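Local coordinates for protein DNA-3-methyladenine glycosidase II, putative (Deinococcus radiodurans, PDB 2YG9) that belongs to the helix-hairpin-helix (HhH-GPD) superfamily of base excision DNA repair proteins and is built of helices and loops, without strands, at residues A70-S75 and G155-E160; A146-L151 and E160-F165; D105-G110 and A114-V119. All coordinates share one frame; numbering follows the deposited sequence.

Interaction 1 (A70-S75 and G155-E160)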
# COMPACT_ATOMS: atom_id res chain seq x y z
N ALA A 70 -0.08 1.30 -12.47
CA ALA A 70 -0.79 2.00 -13.54
C ALA A 70 -1.43 3.30 -13.10
O ALA A 70 -1.40 4.26 -13.85
CB ALA A 70 -1.82 1.10 -14.16
N GLY A 71 -2.00 3.32 -11.90
CA GLY A 71 -2.67 4.49 -11.38
C GLY A 71 -1.80 5.62 -10.84
O GLY A 71 -2.33 6.67 -10.58
N GLN A 72 -0.49 5.39 -10.66
CA GLN A 72 0.39 6.35 -9.98
C GLN A 72 0.44 7.70 -10.69
O GLN A 72 0.58 7.76 -11.90
CB GLN A 72 1.82 5.78 -9.79
CG GLN A 72 1.93 4.86 -8.59
CD GLN A 72 3.28 4.11 -8.47
OE1 GLN A 72 4.11 4.13 -9.37
NE2 GLN A 72 3.49 3.46 -7.32
N GLN A 73 0.25 8.79 -9.92
CA GLN A 73 0.19 10.18 -10.43
C GLN A 73 -1.06 10.54 -11.26
O GLN A 73 -1.17 11.67 -11.71
CB GLN A 73 1.42 10.52 -11.28
CG GLN A 73 2.71 10.69 -10.48
CD GLN A 73 3.27 9.40 -9.99
OE1 GLN A 73 3.55 8.47 -10.78
NE2 GLN A 73 3.48 9.32 -8.66
N LEU A 74 -1.99 9.60 -11.44
CA LEU A 74 -3.19 9.87 -12.23
C LEU A 74 -4.36 10.23 -11.33
O LEU A 74 -4.37 9.88 -10.15
CB LEU A 74 -3.60 8.62 -13.01
CG LEU A 74 -2.55 7.93 -13.87
CD1 LEU A 74 -3.28 6.96 -14.80
CD2 LEU A 74 -1.73 8.94 -14.64
N SER A 75 -5.37 10.90 -11.89
CA SER A 75 -6.59 11.16 -11.13
C SER A 75 -7.26 9.81 -10.86
O SER A 75 -6.97 8.81 -11.51
CB SER A 75 -7.55 12.05 -11.91
OG SER A 75 -8.02 11.37 -13.07
N GLY A 155 9.84 1.04 -5.49
CA GLY A 155 10.72 1.22 -4.35
C GLY A 155 10.07 0.66 -3.10
O GLY A 155 9.00 0.01 -3.15
N ARG A 156 10.72 0.91 -1.97
CA ARG A 156 10.21 0.48 -0.68
C ARG A 156 8.79 1.06 -0.41
O ARG A 156 7.93 0.37 0.11
CB ARG A 156 11.16 0.94 0.40
CG ARG A 156 10.70 0.65 1.80
CD ARG A 156 11.88 0.49 2.71
NE ARG A 156 11.41 -0.32 3.79
CZ ARG A 156 11.80 -1.53 4.10
NH1 ARG A 156 12.84 -2.17 3.55
NH2 ARG A 156 11.16 -2.07 5.09
N TRP A 157 8.58 2.33 -0.73
CA TRP A 157 7.30 2.99 -0.44
C TRP A 157 6.12 2.30 -1.15
O TRP A 157 5.10 1.98 -0.57
CB TRP A 157 7.38 4.47 -0.81
CG TRP A 157 6.10 5.19 -0.53
CD1 TRP A 157 5.68 5.69 0.67
CD2 TRP A 157 5.04 5.43 -1.45
NE1 TRP A 157 4.44 6.23 0.56
CE2 TRP A 157 4.02 6.10 -0.74
CE3 TRP A 157 4.87 5.18 -2.83
CZ2 TRP A 157 2.83 6.53 -1.35
CZ3 TRP A 157 3.67 5.60 -3.43
CH2 TRP A 157 2.66 6.24 -2.68
N THR A 158 6.27 2.09 -2.45
CA THR A 158 5.27 1.38 -3.23
C THR A 158 5.03 -0.05 -2.68
O THR A 158 3.89 -0.52 -2.57
CB THR A 158 5.69 1.30 -4.75
OG1 THR A 158 5.80 2.62 -5.26
CG2 THR A 158 4.69 0.51 -5.56
N ALA A 159 6.12 -0.76 -2.39
CA ALA A 159 6.03 -2.12 -1.80
C ALA A 159 5.26 -2.12 -0.50
O ALA A 159 4.37 -2.94 -0.29
CB ALA A 159 7.45 -2.70 -1.61
N GLU A 160 5.53 -1.13 0.34
CA GLU A 160 4.89 -0.97 1.65
C GLU A 160 3.43 -0.57 1.56
O GLU A 160 2.61 -1.05 2.33
CB GLU A 160 5.65 0.08 2.46
CG GLU A 160 7.00 -0.39 2.94
CD GLU A 160 7.81 0.67 3.72
OE1 GLU A 160 7.70 1.88 3.40
OE2 GLU A 160 8.58 0.27 4.65
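Gln72 reaches across from the turn after helix 61-71 to Thr158, in the first turn of helix 156-166. Its CB points toward that helix, and CG lies beside the backbone N of Gln72, anti to the carbonyl carbon (chi1 -81°). The chain then runs extended through CD, so CB, CG and CD serve as a spacer and the amide nitrogen alone makes the contact. NE2 of Gln72 donates to Thr158 OG1 at 3.2 Å. The bond is weak, bent to 134° at the hydrogen. The same nitrogen rests 3.6 Å from Thr158 CG2, and it also approaches the edge of the Trp157 ring, near the ring plane, 4.4 Å from CZ3. That indole is held from elsewhere, by a hydrogen bond from NE1 to Asp177. The starting point of the reach is set by a type II turn from Gly71 to Leu74. The contact thus links the turn between helices 61-71 and 76-87 to helix 156-166, the second helix of the probable helix-hairpin-helix. With 84 Å² buried in all, one extended glutamine side chain spans the gap between the backbones, and polar reach through a single bent bond, more than apolar burial, makes the link.

Interaction 2 (A146-L151 and E160-F165)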
# COMPACT_ATOMS: atom_id res chain seq x y z
N ALA A 146 11.47 -6.84 -0.17
CA ALA A 146 12.74 -6.93 -0.86
C ALA A 146 12.55 -7.42 -2.30
O ALA A 146 13.20 -6.93 -3.23
CB ALA A 146 13.70 -7.87 -0.10
N GLU A 147 11.63 -8.37 -2.51
CA GLU A 147 11.42 -8.87 -3.86
C GLU A 147 10.73 -7.86 -4.76
O GLU A 147 11.03 -7.79 -5.96
CB GLU A 147 10.64 -10.19 -3.85
CG GLU A 147 11.42 -11.37 -3.30
CD GLU A 147 12.84 -11.51 -3.86
OE1 GLU A 147 13.00 -11.69 -5.11
OE2 GLU A 147 13.79 -11.44 -3.03
N LEU A 148 9.75 -7.13 -4.22
CA LEU A 148 9.09 -6.07 -4.98
C LEU A 148 10.05 -4.93 -5.36
O LEU A 148 10.05 -4.44 -6.50
CB LEU A 148 7.89 -5.52 -4.21
CG LEU A 148 6.70 -6.47 -4.11
CD1 LEU A 148 5.73 -5.86 -3.13
CD2 LEU A 148 6.07 -6.72 -5.46
N VAL A 149 10.85 -4.50 -4.38
CA VAL A 149 11.88 -3.47 -4.58
C VAL A 149 12.83 -3.76 -5.74
O VAL A 149 13.27 -2.83 -6.40
CB VAL A 149 12.70 -3.21 -3.25
CG1 VAL A 149 14.04 -2.45 -3.50
CG2 VAL A 149 11.80 -2.42 -2.29
N GLN A 150 13.10 -5.02 -6.01
CA GLN A 150 14.01 -5.39 -7.12
C GLN A 150 13.43 -5.08 -8.49
O GLN A 150 14.16 -5.03 -9.47
CB GLN A 150 14.41 -6.87 -7.08
CG GLN A 150 15.43 -7.13 -6.03
CD GLN A 150 16.65 -6.19 -6.10
OE1 GLN A 150 17.43 -6.23 -7.08
NE2 GLN A 150 16.81 -5.33 -5.06
N LEU A 151 12.12 -4.84 -8.56
CA LEU A 151 11.49 -4.50 -9.83
C LEU A 151 11.75 -3.03 -10.12
O LEU A 151 11.70 -2.20 -9.18
CB LEU A 151 9.98 -4.79 -9.79
CG LEU A 151 9.60 -6.25 -9.52
CD1 LEU A 151 8.08 -6.37 -9.28
CD2 LEU A 151 10.08 -7.14 -10.66
N GLU A 160 5.53 -1.13 0.34
CA GLU A 160 4.89 -0.97 1.65
C GLU A 160 3.43 -0.57 1.56
O GLU A 160 2.61 -1.05 2.33
CB GLU A 160 5.65 0.08 2.46
CG GLU A 160 7.00 -0.39 2.94
CD GLU A 160 7.81 0.67 3.72
OE1 GLU A 160 7.70 1.88 3.40
OE2 GLU A 160 8.58 0.27 4.65
N MET A 161 3.10 0.29 0.60
CA MET A 161 1.72 0.67 0.35
C MET A 161 0.93 -0.56 -0.14
O MET A 161 -0.26 -0.72 0.14
CB MET A 161 1.67 1.76 -0.72
CG MET A 161 2.10 3.17 -0.29
SD MET A 161 1.35 3.72 1.24
CE MET A 161 2.58 3.33 2.44
N PHE A 162 1.59 -1.38 -0.94
CA PHE A 162 1.00 -2.63 -1.45
C PHE A 162 0.68 -3.65 -0.33
O PHE A 162 -0.41 -4.25 -0.25
CB PHE A 162 1.94 -3.21 -2.52
CG PHE A 162 1.48 -4.53 -3.09
CD1 PHE A 162 0.43 -4.59 -3.98
CD2 PHE A 162 2.08 -5.70 -2.70
CE1 PHE A 162 -0.01 -5.83 -4.49
CE2 PHE A 162 1.67 -6.93 -3.22
CZ PHE A 162 0.66 -6.98 -4.12
N LEU A 163 1.63 -3.84 0.56
CA LEU A 163 1.39 -4.64 1.76
C LEU A 163 0.22 -4.12 2.57
O LEU A 163 -0.67 -4.91 2.97
CB LEU A 163 2.66 -4.66 2.64
CG LEU A 163 3.67 -5.79 2.45
CD1 LEU A 163 4.13 -5.89 1.04
CD2 LEU A 163 4.84 -5.53 3.40
N LEU A 164 0.19 -2.80 2.81
CA LEU A 164 -0.82 -2.21 3.66
C LEU A 164 -2.20 -2.23 3.01
O LEU A 164 -3.17 -2.73 3.60
CB LEU A 164 -0.41 -0.80 4.09
CG LEU A 164 -1.15 -0.06 5.22
CD1 LEU A 164 -0.23 1.11 5.64
CD2 LEU A 164 -2.56 0.47 4.82
N PHE A 165 -2.29 -1.71 1.78
CA PHE A 165 -3.56 -1.58 1.13
C PHE A 165 -4.01 -2.79 0.33
O PHE A 165 -5.21 -3.06 0.31
CB PHE A 165 -3.63 -0.33 0.27
CG PHE A 165 -3.63 0.93 1.04
CD1 PHE A 165 -4.79 1.37 1.69
CD2 PHE A 165 -2.49 1.69 1.14
CE1 PHE A 165 -4.79 2.57 2.40
CE2 PHE A 165 -2.50 2.89 1.83
CZ PHE A 165 -3.64 3.31 2.48
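Leu148 O accepts a hydrogen bond from Leu151 N at 2.9 Å, the shortest polar bond made by a residue of this contact, and it lies near the end of helix 141-149, on the backbone of the leucine whose side chain reaches across to Phe162 and Leu163. Between the two helices the contact itself is wholly apolar and buried, and it depends on a single methyl group. Leu148 points toward helix 156-166, and because CD1 continues the side chain in an extended line (chi2 171°), this branch reaches farthest. Leu148 CD1 touches Phe162 CD2 at 3.7 Å and lies 4.2 Å from Phe162 CE2, approaching the CD2-CE2 bond of the ring obliquely while the two side chains run at about right angles. The ring is brought there by a CG anti to the backbone N of Phe162 (chi1 177°). A looser second touch comes from Leu163, whose CB does not aim at Leu148; its CD1 nevertheless comes to 4.5 Å from Leu148 CD1. The two helices and the short loop between them, running from Leu151 to Gly155, are consistent with the helix-hairpin-helix that names the family. Leu65 of helix 61-71 touches both Leu148 and Phe162, with Pro61 also against the ring, while Leu163 packs on Val144 and Ile145, earlier along helix 141-149. From another flank of helix 156-166, Met161 and Leu164 meet Trp212 of helix 204-219, so this helix is packed between the hairpin partner and a more distant part of the chain.

Interaction 3 (D105-G110 and A114-V119)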
# COMPACT_ATOMS: atom_id res chain seq x y z
N ASP A 105 1.64 -1.82 -27.47
CA ASP A 105 0.25 -1.89 -27.06
C ASP A 105 0.04 -1.50 -25.59
O ASP A 105 -0.99 -0.94 -25.26
CB ASP A 105 -0.37 -3.25 -27.41
CG ASP A 105 -0.50 -3.46 -28.94
OD1 ASP A 105 -0.44 -2.46 -29.71
OD2 ASP A 105 -0.61 -4.61 -29.38
N LEU A 106 1.01 -1.77 -24.72
CA LEU A 106 0.92 -1.28 -23.34
C LEU A 106 1.07 0.22 -23.27
O LEU A 106 0.35 0.88 -22.54
CB LEU A 106 1.96 -1.94 -22.45
CG LEU A 106 1.74 -3.45 -22.29
CD1 LEU A 106 2.95 -4.07 -21.63
CD2 LEU A 106 0.43 -3.75 -21.52
N ARG A 107 1.98 0.79 -24.06
CA ARG A 107 2.01 2.25 -24.21
C ARG A 107 0.68 2.76 -24.71
O ARG A 107 0.16 3.78 -24.24
CB ARG A 107 3.08 2.66 -25.22
CG ARG A 107 4.42 2.75 -24.62
CD ARG A 107 4.52 4.01 -23.73
NE ARG A 107 4.85 5.26 -24.44
CZ ARG A 107 4.58 6.49 -23.99
NH1 ARG A 107 3.88 6.67 -22.87
NH2 ARG A 107 5.00 7.56 -24.67
N GLY A 108 0.14 2.02 -25.65
CA GLY A 108 -1.14 2.30 -26.30
C GLY A 108 -2.32 2.46 -25.39
O GLY A 108 -3.25 3.19 -25.71
N VAL A 109 -2.28 1.82 -24.22
CA VAL A 109 -3.37 1.97 -23.29
C VAL A 109 -3.21 3.23 -22.49
O VAL A 109 -4.09 3.58 -21.76
CB VAL A 109 -3.56 0.74 -22.30
CG1 VAL A 109 -3.86 -0.51 -23.09
CG2 VAL A 109 -2.36 0.60 -21.32
N GLY A 110 -2.06 3.89 -22.61
CA GLY A 110 -1.83 5.14 -21.92
C GLY A 110 -0.74 5.13 -20.88
O GLY A 110 -0.53 6.14 -20.21
N ALA A 114 8.04 4.14 -18.19
CA ALA A 114 8.37 3.67 -16.85
C ALA A 114 7.37 2.58 -16.35
O ALA A 114 7.76 1.53 -15.88
CB ALA A 114 8.41 4.85 -15.87
N LYS A 115 6.08 2.86 -16.46
CA LYS A 115 5.03 1.93 -16.02
C LYS A 115 4.97 0.71 -16.91
O LYS A 115 4.86 -0.38 -16.39
CB LYS A 115 3.66 2.61 -15.96
CG LYS A 115 3.48 3.58 -14.83
CD LYS A 115 2.25 4.43 -15.07
CE LYS A 115 1.91 5.42 -13.91
NZ LYS A 115 0.59 6.07 -14.18
N VAL A 116 5.14 0.86 -18.23
CA VAL A 116 5.28 -0.31 -19.13
C VAL A 116 6.35 -1.29 -18.65
O VAL A 116 6.13 -2.49 -18.56
CB VAL A 116 5.56 0.10 -20.63
CG1 VAL A 116 5.91 -1.12 -21.51
CG2 VAL A 116 4.37 0.84 -21.18
N ARG A 117 7.50 -0.75 -18.31
CA ARG A 117 8.65 -1.52 -17.90
C ARG A 117 8.41 -2.22 -16.58
O ARG A 117 8.76 -3.41 -16.40
CB ARG A 117 9.87 -0.59 -17.76
CG ARG A 117 11.09 -1.23 -17.11
CD ARG A 117 12.32 -0.28 -17.14
NE ARG A 117 12.78 -0.03 -18.51
CZ ARG A 117 13.44 -0.89 -19.28
NH1 ARG A 117 13.72 -2.12 -18.84
NH2 ARG A 117 13.83 -0.52 -20.51
N THR A 118 7.85 -1.48 -15.65
CA THR A 118 7.47 -2.04 -14.33
C THR A 118 6.47 -3.17 -14.46
O THR A 118 6.67 -4.25 -13.94
CB THR A 118 6.86 -0.92 -13.44
OG1 THR A 118 7.86 0.09 -13.21
CG2 THR A 118 6.35 -1.48 -12.13
N VAL A 119 5.39 -2.92 -15.19
CA VAL A 119 4.40 -3.97 -15.50
C VAL A 119 4.97 -5.18 -16.23
O VAL A 119 4.68 -6.33 -15.85
CB VAL A 119 3.15 -3.41 -16.27
CG1 VAL A 119 2.20 -4.54 -16.60
CG2 VAL A 119 2.41 -2.33 -15.44
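A first torsion of 172° at Val116 places CG1 anti to the backbone N and CG2 anti to the carbonyl carbon, and both methyls are turned onto helix 103-108, where they meet Leu106 and Arg107. Leu106 answers with CG beside its own backbone N (chi1 -65°), and its CB lies 3.9 Å from Val116 CG2 and 4.1 Å from Val116 CG1. Its CD1 adds a looser touch, 4.2 Å from Val116 CG1. Val116 CG2 also rests against the backbone, 3.7 Å from Arg107 N, and lies 3.9 Å from Arg107 CG. The arginine chain bends at chi2 and chi3 and passes Val116 at about a right angle, lending only its hydrocarbon part to the contact. Its charged end works elsewhere: NH1 bonds to Leu111 O, and the residue makes a cation-pi interaction with Trp113. Gly110 follows helix 103-108 in a Schellman motif, with a positive phi and Gly110 N bonded to Arg107 O at 2.8 Å, and the chain then returns quickly into helix 113-127. Leu86 of helix 76-87 packs on Leu106 and Val109. With no hydrogen bond between the segments, the two helices are held here by close apolar contact, and Arg107 supplies both an aliphatic wall for the valine and a polar tie to the connecting loop.

Overall arrangement
Interactions 1 and 2 share helix 156-166 and lie with centres about 10 Å apart. Thr158 is used by the first, Phe162 and Leu163 by the second, while Ala159 CB packs 3.9 Å from Leu148 CB between them. Interaction 3 is nested in the stretch of chain closed by interaction 1, their centres about 14 Å apart. Lys115 joins these two: its NZ probably hydrogen-bonds Ala70 O at 2.7 Å and Gln72 O at 2.8 Å, gripping the turn from which Gln72 departs. Interactions 2 and 3 do not touch, their nearest atoms about 5 Å apart, although helix 113-127 directly precedes helix 141-149 in the chain. All three belong to the HhH-GPD part of the chain.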